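Local coordinates for protein K7 (Vaccinia virus WR, PDB 3JRV) that binds the host RNA helicase DDX3 and blocks TBK1/IKKepsilon-driven IRF3 activation, and also targets TRAF6 and IRAK2 to prevent NF-kappa-B activation, at residues I27-E32 / K55-F60; R37-V40 / N44-I47; A100-C105 / T129-D134. One frame throughout, in Å; residues are numbered along the deposited sequence. Where two conformers were deposited one is given.

Contact 1. Residues I27-E32 / K55-F60; sequences IDLIDE and KELMKF
Leu57 carries its side of this contact and meets two residues of the other helix. Its CD1 takes Leu29, and the two leucines reach toward each other tip to tip. Leu57 CD1 lies 3.9 Å from Leu29 CD1, and Leu29 CG and CD2 are almost as near. The other methyl, Leu57 CD2, stands 4.0 Å from Ile30 CD1, where the two side chains cross obliquely. CD1 of Leu57 lies mainly against Leu29, and CD2 against Ile30. Leu29 and Ile30 differ in how they get there. Leu29 leaves the backbone toward the other helix. Its chi1 of 167° sets CG opposite the backbone N, and this brings the methyls to Leu57. Ile30 points past the other helix at its CB, and only its CD1 turns in to touch Leu57. No hydrogen bond crosses between the segments, and the three touching side chains are all buried. The nearest CA atoms of the segments, those of Ile30 and Leu57, are 8.5 Å apart, so side chains alone bridge them. Further out, Phe14 and Ile20 pack on Leu29, Tyr33 on Leu57, and Leu140 of helix 134-148 on Ile30. Away from Leu57, Asp28 and Asp31 each form a salt bridge with a basic side chain of the bound DDX3 peptide. Helix 26-42 thus turns one side to the peptide and another to the protein interior. The contact is apolar core packing between helices 26-42 and 52-58 of the all-helical poxvirus Bcl-2-like fold.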
loop_
_atom_site.group_PDB
_atom_site.type_symbol
_atom_site.label_atom_id
_atom_site.label_comp_id
_atom_site.label_asym_id
_atom_site.label_seq_id
_atom_site.Cartn_x
_atom_site.Cartn_y
_atom_site.Cartn_z
ATOM N N ILE A 27 -8.934 -5.902 -1.181
ATOM C CA ILE A 27 -8.812 -4.573 -1.828
ATOM C C ILE A 27 -8.965 -3.452 -0.797
ATOM O O ILE A 27 -8.188 -2.476 -0.800
ATOM C CB ILE A 27 -9.790 -4.418 -3.010
ATOM C CG1 ILE A 27 -9.331 -5.355 -4.125
ATOM C CG2 ILE A 27 -9.822 -2.952 -3.535
ATOM C CD1 ILE A 27 -10.228 -5.352 -5.376
ATOM N N ASP A 28 -9.965 -3.582 0.072
ATOM C CA ASP A 28 -10.172 -2.557 1.103
ATOM C C ASP A 28 -8.936 -2.446 1.986
ATOM O O ASP A 28 -8.530 -1.326 2.373
ATOM C CB ASP A 28 -11.383 -2.891 1.984
ATOM C CG ASP A 28 -12.702 -2.772 1.252
ATOM O OD1 ASP A 28 -12.847 -1.959 0.303
ATOM O OD2 ASP A 28 -13.600 -3.575 1.577
ATOM N N LEU A 29 -8.344 -3.587 2.347
ATOM C CA LEU A 29 -7.186 -3.589 3.223
ATOM C C LEU A 29 -6.010 -2.851 2.535
ATOM O O LEU A 29 -5.321 -2.025 3.140
ATOM C CB LEU A 29 -6.761 -5.060 3.459
ATOM C CG LEU A 29 -5.381 -5.212 4.098
ATOM C CD1 LEU A 29 -5.243 -4.573 5.483
ATOM C CD2 LEU A 29 -4.917 -6.732 4.138
ATOM N N ILE A 30 -5.718 -3.168 1.278
ATOM C CA ILE A 30 -4.545 -2.545 0.662
ATOM C C ILE A 30 -4.805 -1.053 0.459
ATOM O O ILE A 30 -3.904 -0.237 0.715
ATOM C CB ILE A 30 -4.263 -3.226 -0.692
ATOM C CG1 ILE A 30 -3.829 -4.689 -0.430
ATOM C CG2 ILE A 30 -3.198 -2.435 -1.477
ATOM C CD1 ILE A 30 -2.560 -4.816 0.413
ATOM N N ASP A 31 -6.024 -0.683 0.066
ATOM C CA ASP A 31 -6.358 0.733 -0.115
ATOM C C ASP A 31 -6.116 1.461 1.215
ATOM O O ASP A 31 -5.433 2.494 1.262
ATOM C CB ASP A 31 -7.846 0.832 -0.467
ATOM C CG ASP A 31 -8.296 2.232 -0.801
ATOM O OD1 ASP A 31 -7.418 3.127 -0.947
ATOM O OD2 ASP A 31 -9.543 2.435 -0.948
ATOM N N GLU A 32 -6.685 0.934 2.304
ATOM C CA GLU A 32 -6.549 1.606 3.603
ATOM C C GLU A 32 -5.089 1.706 4.038
ATOM O O GLU A 32 -4.676 2.715 4.632
ATOM C CB GLU A 32 -7.410 0.882 4.662
ATOM C CG GLU A 32 -7.256 1.316 6.043
ATOM C CD GLU A 32 -8.085 0.423 6.940
ATOM O OE1 GLU A 32 -9.349 0.432 6.798
ATOM O OE2 GLU A 32 -7.433 -0.323 7.711
ATOM N N LYS A 55 1.864 -5.035 10.015
ATOM C CA LYS A 55 3.324 -5.316 10.096
ATOM C C LYS A 55 3.746 -6.213 8.922
ATOM O O LYS A 55 4.809 -6.000 8.338
ATOM C CB LYS A 55 3.689 -5.922 11.460
ATOM C CG LYS A 55 3.700 -4.833 12.548
ATOM C CD LYS A 55 4.032 -5.407 13.903
ATOM C CE LYS A 55 3.952 -4.324 14.961
ATOM N NZ LYS A 55 3.707 -4.988 16.261
ATOM N N GLU A 56 2.925 -7.223 8.576
ATOM C CA GLU A 56 3.270 -8.059 7.425
ATOM C C GLU A 56 3.324 -7.253 6.139
ATOM O O GLU A 56 4.247 -7.440 5.325
ATOM C CB GLU A 56 2.265 -9.201 7.226
ATOM C CG GLU A 56 2.557 -10.495 7.944
ATOM C CD GLU A 56 4.015 -10.960 7.973
ATOM O OE1 GLU A 56 4.720 -11.240 6.953
ATOM O OE2 GLU A 56 4.408 -11.220 9.104
ATOM N N LEU A 57 2.348 -6.360 5.939
ATOM C CA LEU A 57 2.348 -5.498 4.737
ATOM C C LEU A 57 3.574 -4.596 4.742
ATOM O O LEU A 57 4.154 -4.358 3.658
ATOM C CB LEU A 57 1.056 -4.657 4.621
ATOM C CG LEU A 57 -0.210 -5.549 4.528
ATOM C CD1 LEU A 57 -1.437 -4.596 4.505
ATOM C CD2 LEU A 57 -0.154 -6.347 3.254
HETATM N N MSE A 58 3.989 -4.122 5.924
HETATM C CA MSE A 58 5.145 -3.214 5.973
HETATM C C MSE A 58 6.427 -3.904 5.508
HETATM O O MSE A 58 7.357 -3.236 5.023
HETATM C CB MSE A 58 5.313 -2.670 7.404
HETATM C CG MSE A 58 4.154 -1.760 7.673
HETATM SE SE MSE A 58 4.031 -1.220 9.540
HETATM C CE MSE A 58 5.320 0.099 9.276
ATOM N N LYS A 59 6.506 -5.229 5.705
ATOM C CA LYS A 59 7.662 -5.984 5.184
ATOM C C LYS A 59 7.809 -5.929 3.655
ATOM O O LYS A 59 8.899 -6.211 3.127
ATOM C CB LYS A 59 7.611 -7.451 5.630
ATOM C CG LYS A 59 7.807 -7.554 7.140
ATOM C CD LYS A 59 7.669 -8.983 7.639
ATOM C CE LYS A 59 7.437 -9.050 9.133
ATOM N NZ LYS A 59 7.416 -10.499 9.501
ATOM N N PHE A 60 6.757 -5.533 2.962
ATOM C CA PHE A 60 6.826 -5.421 1.491
ATOM C C PHE A 60 7.714 -4.216 1.108
ATOM O O PHE A 60 8.171 -4.145 -0.037
ATOM C CB PHE A 60 5.458 -5.271 0.841
ATOM C CG PHE A 60 4.570 -6.496 0.974
ATOM C CD1 PHE A 60 5.079 -7.712 1.461
ATOM C CD2 PHE A 60 3.233 -6.390 0.627
ATOM C CE1 PHE A 60 4.257 -8.865 1.559
ATOM C CE2 PHE A 60 2.368 -7.481 0.752
ATOM C CZ PHE A 60 2.900 -8.743 1.198
#

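Contact 2. Residues R37-V40 / N44-I47; sequences RNHV and NKDI
Val40 makes most of this contact, meeting Lys45 and Ile47 just beyond the helix end. Three residues earlier, Arg37 directs its guanidinium group to Asp61 and Glu110, which both form salt bridges with NH2, while Tyr33 OH binds NH1. Asn38 does not touch segment 44-47; Tyr7 OH, Thr109 O and Ile117 O hold its amide. The ring of His39 only brushes the second segment: Lys45 CG comes obliquely to within 4.4 Å of His39 ND1. Tyr7 and Phe12 meet the same ring edge-to-face. At Val40 the carbonyl O accepts Lys45 N at 2.9 Å, in the carbonyl plane and on a lone pair, although the N-H...O angle is 145°. This is the 6→1 bond of a Schellman motif that ends helix 26-42, with Asn44 as its positive-phi C-prime residue and Asn44 N bound to Ile41 O. Val40 CG2, anti to the backbone N, packs against the backbone and side chains that follow. It sits 3.4 Å from Lys45 O, 3.8 Å from Lys45 CB and 3.7 Å from Ile47 CA. The other methyl, Val40 CG1, meets Ile47 CD1 at 4.2 Å, the two side chains crossing at about a right angle.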
loop_
_atom_site.group_PDB
_atom_site.type_symbol
_atom_site.label_atom_id
_atom_site.label_comp_id
_atom_site.label_asym_id
_atom_site.label_seq_id
_atom_site.Cartn_x
_atom_site.Cartn_y
_atom_site.Cartn_z
ATOM N N ARG A 37 -0.011 4.667 5.512
ATOM C CA ARG A 37 1.436 4.982 5.500
ATOM C C ARG A 37 1.658 6.498 5.267
ATOM O O ARG A 37 2.703 7.014 5.631
ATOM C CB ARG A 37 2.155 4.179 4.387
ATOM C CG ARG A 37 2.187 2.647 4.752
ATOM C CD ARG A 37 3.049 2.364 6.009
ATOM N NE ARG A 37 4.444 2.804 5.839
ATOM C CZ ARG A 37 5.428 2.080 5.286
ATOM N NH1 ARG A 37 5.191 0.878 4.755
ATOM N NH2 ARG A 37 6.655 2.606 5.167
ATOM N N ASN A 38 0.702 7.179 4.639
ATOM C CA ASN A 38 0.742 8.676 4.528
ATOM C C ASN A 38 0.229 9.321 5.815
ATOM O O ASN A 38 0.875 10.200 6.410
ATOM C CB ASN A 38 -0.131 9.109 3.344
ATOM C CG ASN A 38 -0.181 10.612 3.192
ATOM O OD1 ASN A 38 -1.122 11.261 3.681
ATOM N ND2 ASN A 38 0.802 11.171 2.521
ATOM N N HIS A 39 -0.955 8.887 6.221
ATOM C CA HIS A 39 -1.667 9.482 7.361
ATOM C C HIS A 39 -0.864 9.444 8.648
ATOM O O HIS A 39 -0.884 10.410 9.428
ATOM C CB HIS A 39 -2.991 8.727 7.527
ATOM C CG HIS A 39 -3.936 9.354 8.506
ATOM N ND1 HIS A 39 -3.881 9.087 9.855
ATOM C CD2 HIS A 39 -5.041 10.116 8.306
ATOM C CE1 HIS A 39 -4.883 9.711 10.457
ATOM N NE2 HIS A 39 -5.631 10.294 9.533
ATOM N N VAL A 40 -0.172 8.329 8.901
ATOM C CA VAL A 40 0.565 8.138 10.143
ATOM C C VAL A 40 1.700 9.157 10.240
ATOM O O VAL A 40 2.028 9.599 11.338
ATOM C CB VAL A 40 1.080 6.640 10.243
ATOM C CG1 VAL A 40 2.269 6.440 9.303
ATOM C CG2 VAL A 40 1.420 6.274 11.691
ATOM N N ASN A 44 1.355 12.543 12.649
ATOM C CA ASN A 44 2.232 11.994 13.679
ATOM C C ASN A 44 1.510 11.020 14.597
ATOM O O ASN A 44 1.488 11.170 15.817
ATOM C CB ASN A 44 2.935 13.089 14.499
ATOM C CG ASN A 44 4.012 12.522 15.378
ATOM O OD1 ASN A 44 4.606 11.496 15.018
ATOM N ND2 ASN A 44 4.123 13.035 16.623
ATOM N N LYS A 45 0.943 9.983 13.987
ATOM C CA LYS A 45 0.351 8.916 14.756
ATOM C C LYS A 45 1.475 7.901 14.974
ATOM O O LYS A 45 2.557 7.997 14.359
ATOM C CB LYS A 45 -0.846 8.367 13.975
ATOM C CG LYS A 45 -1.982 9.360 13.844
ATOM C CD LYS A 45 -2.464 9.726 15.230
ATOM C CE LYS A 45 -3.813 10.413 15.179
ATOM N NZ LYS A 45 -4.205 10.886 16.532
ATOM N N ASP A 46 1.317 7.013 15.938
ATOM C CA ASP A 46 2.410 6.112 16.292
ATOM C C ASP A 46 2.439 4.976 15.253
ATOM O O ASP A 46 1.505 4.149 15.174
ATOM C CB ASP A 46 2.142 5.592 17.714
ATOM C CG ASP A 46 3.311 4.811 18.303
ATOM O OD1 ASP A 46 4.097 4.239 17.503
ATOM O OD2 ASP A 46 3.422 4.743 19.566
ATOM N N ILE A 47 3.533 4.893 14.509
ATOM C CA ILE A 47 3.668 3.882 13.450
ATOM C C ILE A 47 3.773 2.460 14.033
ATOM O O ILE A 47 3.630 1.465 13.303
ATOM C CB ILE A 47 4.903 4.174 12.602
ATOM C CG1 ILE A 47 4.847 3.388 11.265
ATOM C CG2 ILE A 47 6.197 4.031 13.436
ATOM C CD1 ILE A 47 5.559 4.041 10.106
#

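Contact 3. Residues A100-C105 / T129-D134; sequences ATIGIC and TDLMTD
Thr101 and Leu131 form the tight part of this contact, reaching tip to tip through their methyl groups. Thr101 CG2 is 3.8 Å from Leu131 CD1 and 4.1 Å from Leu131 CD2, so one methyl faces both branches of the leucine. The threonine keeps its two branches apart in role. CG2 is anti to the backbone N and faces Leu131, while OG1 is hydrogen-bonded to Ser97 O one turn back in the same helix. Val92 packs on both Thr101 and Leu131. The fit slackens beside this pair. Ile102 CG1 comes only to 4.4 Å from Leu131 CD2, and Ile102 also packs on Ile30. Segment 129-134 then leaves its helix. Met132, a selenomethionine, centres an inverse gamma turn and packs on Ile26. Thr133 N-caps the next helix, its OG1 taking Asn136 N. The outer side is polar. Thr129 is exposed, and its OG1 bonds to an acidic side chain of the bound peptide. Asp134, also exposed, forms a salt bridge with Arg23. No hydrogen bond joins the two segments. Residues 129-134 therefore rest on residues 100-105 through apolar packing alone, with the threonine hydroxyl of Thr101 satisfied inside its own helix and the side chains of Thr129, Thr133 and Asp134 paired outside the two segments.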
loop_
_atom_site.group_PDB
_atom_site.type_symbol
_atom_site.label_atom_id
_atom_site.label_comp_id
_atom_site.label_asym_id
_atom_site.label_seq_id
_atom_site.Cartn_x
_atom_site.Cartn_y
_atom_site.Cartn_z
ATOM N N ALA A 100 6.314 -6.160 -4.347
ATOM C CA ALA A 100 7.164 -4.978 -4.609
ATOM C C ALA A 100 6.308 -3.775 -4.947
ATOM O O ALA A 100 6.625 -2.650 -4.541
ATOM C CB ALA A 100 8.109 -5.267 -5.753
ATOM N N THR A 101 5.229 -3.980 -5.694
ATOM C CA THR A 101 4.405 -2.853 -6.163
ATOM C C THR A 101 3.647 -2.274 -4.961
ATOM O O THR A 101 3.546 -1.056 -4.811
ATOM C CB THR A 101 3.403 -3.291 -7.255
ATOM O OG1 THR A 101 4.140 -3.785 -8.377
ATOM C CG2 THR A 101 2.491 -2.135 -7.765
ATOM N N ILE A 102 3.090 -3.136 -4.109
ATOM C CA ILE A 102 2.480 -2.632 -2.872
ATOM C C ILE A 102 3.508 -1.868 -2.026
ATOM O O ILE A 102 3.186 -0.795 -1.468
ATOM C CB ILE A 102 1.828 -3.813 -2.068
ATOM C CG1 ILE A 102 0.694 -4.391 -2.917
ATOM C CG2 ILE A 102 1.351 -3.321 -0.688
ATOM C CD1 ILE A 102 0.211 -5.749 -2.394
ATOM N N GLY A 103 4.709 -2.435 -1.873
ATOM C CA GLY A 103 5.820 -1.775 -1.175
ATOM C C GLY A 103 6.103 -0.398 -1.762
ATOM O O GLY A 103 6.350 0.559 -0.988
ATOM N N ILE A 104 6.151 -0.300 -3.095
ATOM C CA ILE A 104 6.439 0.976 -3.777
ATOM C C ILE A 104 5.344 1.981 -3.516
ATOM O O ILE A 104 5.635 3.149 -3.244
ATOM C CB ILE A 104 6.681 0.776 -5.343
ATOM C CG1 ILE A 104 8.038 0.127 -5.522
ATOM C CG2 ILE A 104 6.545 2.132 -6.070
ATOM C CD1 ILE A 104 9.167 1.148 -5.484
ATOM N N CYS A 105 4.088 1.527 -3.587
ATOM C CA CYS A 105 2.977 2.436 -3.301
ATOM C C CYS A 105 3.116 2.974 -1.875
ATOM O O CYS A 105 2.872 4.177 -1.649
ATOM C CB CYS A 105 1.633 1.740 -3.477
ATOM S SG CYS A 105 1.238 1.452 -5.193
ATOM N N THR A 129 -7.995 -1.654 -8.861
ATOM C CA THR A 129 -8.642 -2.839 -9.468
ATOM C C THR A 129 -7.803 -3.397 -10.634
ATOM O O THR A 129 -7.911 -4.584 -10.998
ATOM C CB THR A 129 -10.084 -2.583 -9.917
ATOM O OG1 THR A 129 -10.137 -1.468 -10.816
ATOM C CG2 THR A 129 -10.965 -2.317 -8.748
ATOM N N ASP A 130 -6.926 -2.576 -11.199
ATOM C CA ASP A 130 -5.985 -3.079 -12.218
ATOM C C ASP A 130 -4.907 -3.959 -11.561
ATOM O O ASP A 130 -4.470 -4.969 -12.126
ATOM C CB ASP A 130 -5.305 -1.933 -12.995
ATOM C CG ASP A 130 -6.204 -1.277 -14.040
ATOM O OD1 ASP A 130 -7.258 -1.848 -14.404
ATOM O OD2 ASP A 130 -5.834 -0.158 -14.498
ATOM N N LEU A 131 -4.488 -3.587 -10.355
ATOM C CA LEU A 131 -3.446 -4.294 -9.629
ATOM C C LEU A 131 -4.017 -5.561 -9.017
ATOM O O LEU A 131 -3.408 -6.660 -9.126
ATOM C CB LEU A 131 -2.890 -3.400 -8.510
ATOM C CG LEU A 131 -1.724 -3.995 -7.708
ATOM C CD1 LEU A 131 -0.514 -4.352 -8.594
ATOM C CD2 LEU A 131 -1.283 -3.060 -6.597
HETATM N N MSE A 132 -5.177 -5.423 -8.378
HETATM C CA MSE A 132 -5.710 -6.510 -7.555
HETATM C C MSE A 132 -6.689 -7.325 -8.396
HETATM O O MSE A 132 -7.886 -7.389 -8.113
HETATM C CB MSE A 132 -6.390 -5.956 -6.286
HETATM C CG MSE A 132 -5.403 -5.242 -5.312
HETATM SE SE MSE A 132 -3.618 -6.045 -4.909
HETATM C CE MSE A 132 -4.229 -7.737 -4.200
ATOM N N THR A 133 -6.157 -7.995 -9.416
ATOM C CA THR A 133 -6.917 -9.020 -10.158
ATOM C C THR A 133 -7.284 -10.140 -9.192
ATOM O O THR A 133 -6.657 -10.292 -8.132
ATOM C CB THR A 133 -6.029 -9.668 -11.248
ATOM O OG1 THR A 133 -4.843 -10.217 -10.647
ATOM C CG2 THR A 133 -5.588 -8.635 -12.266
ATOM N N ASP A 134 -8.177 -11.035 -9.617
ATOM C CA ASP A 134 -8.511 -12.175 -8.738
ATOM C C ASP A 134 -7.276 -13.022 -8.400
ATOM O O ASP A 134 -7.099 -13.452 -7.261
ATOM C CB ASP A 134 -9.619 -13.028 -9.375
ATOM C CG ASP A 134 -11.006 -12.426 -9.203
ATOM O OD1 ASP A 134 -11.212 -11.696 -8.214
ATOM O OD2 ASP A 134 -11.892 -12.676 -10.064
#

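Contacts 1 and 2 share helix 26-42, contact 1 near its start and contact 2 near its C-terminal end. Their centres are about 14 Å apart. Met58 bridges them, packing on Ile47 and Arg37. Along the chain, contact 2 falls between the two segments of contact 1, and contact 3 follows both. Contact 3 joins helix 95-114 to helix 128-131. Its centre lies about 10 Å from that of contact 1, and Ile27 on Met132 and Phe60 on Ile102 tie the two together. Contacts 2 and 3 do not touch and lie on opposite sides of the chain's centre. Residues of all three contacts reach the bound peptide, so the packed helices also build its binding surface.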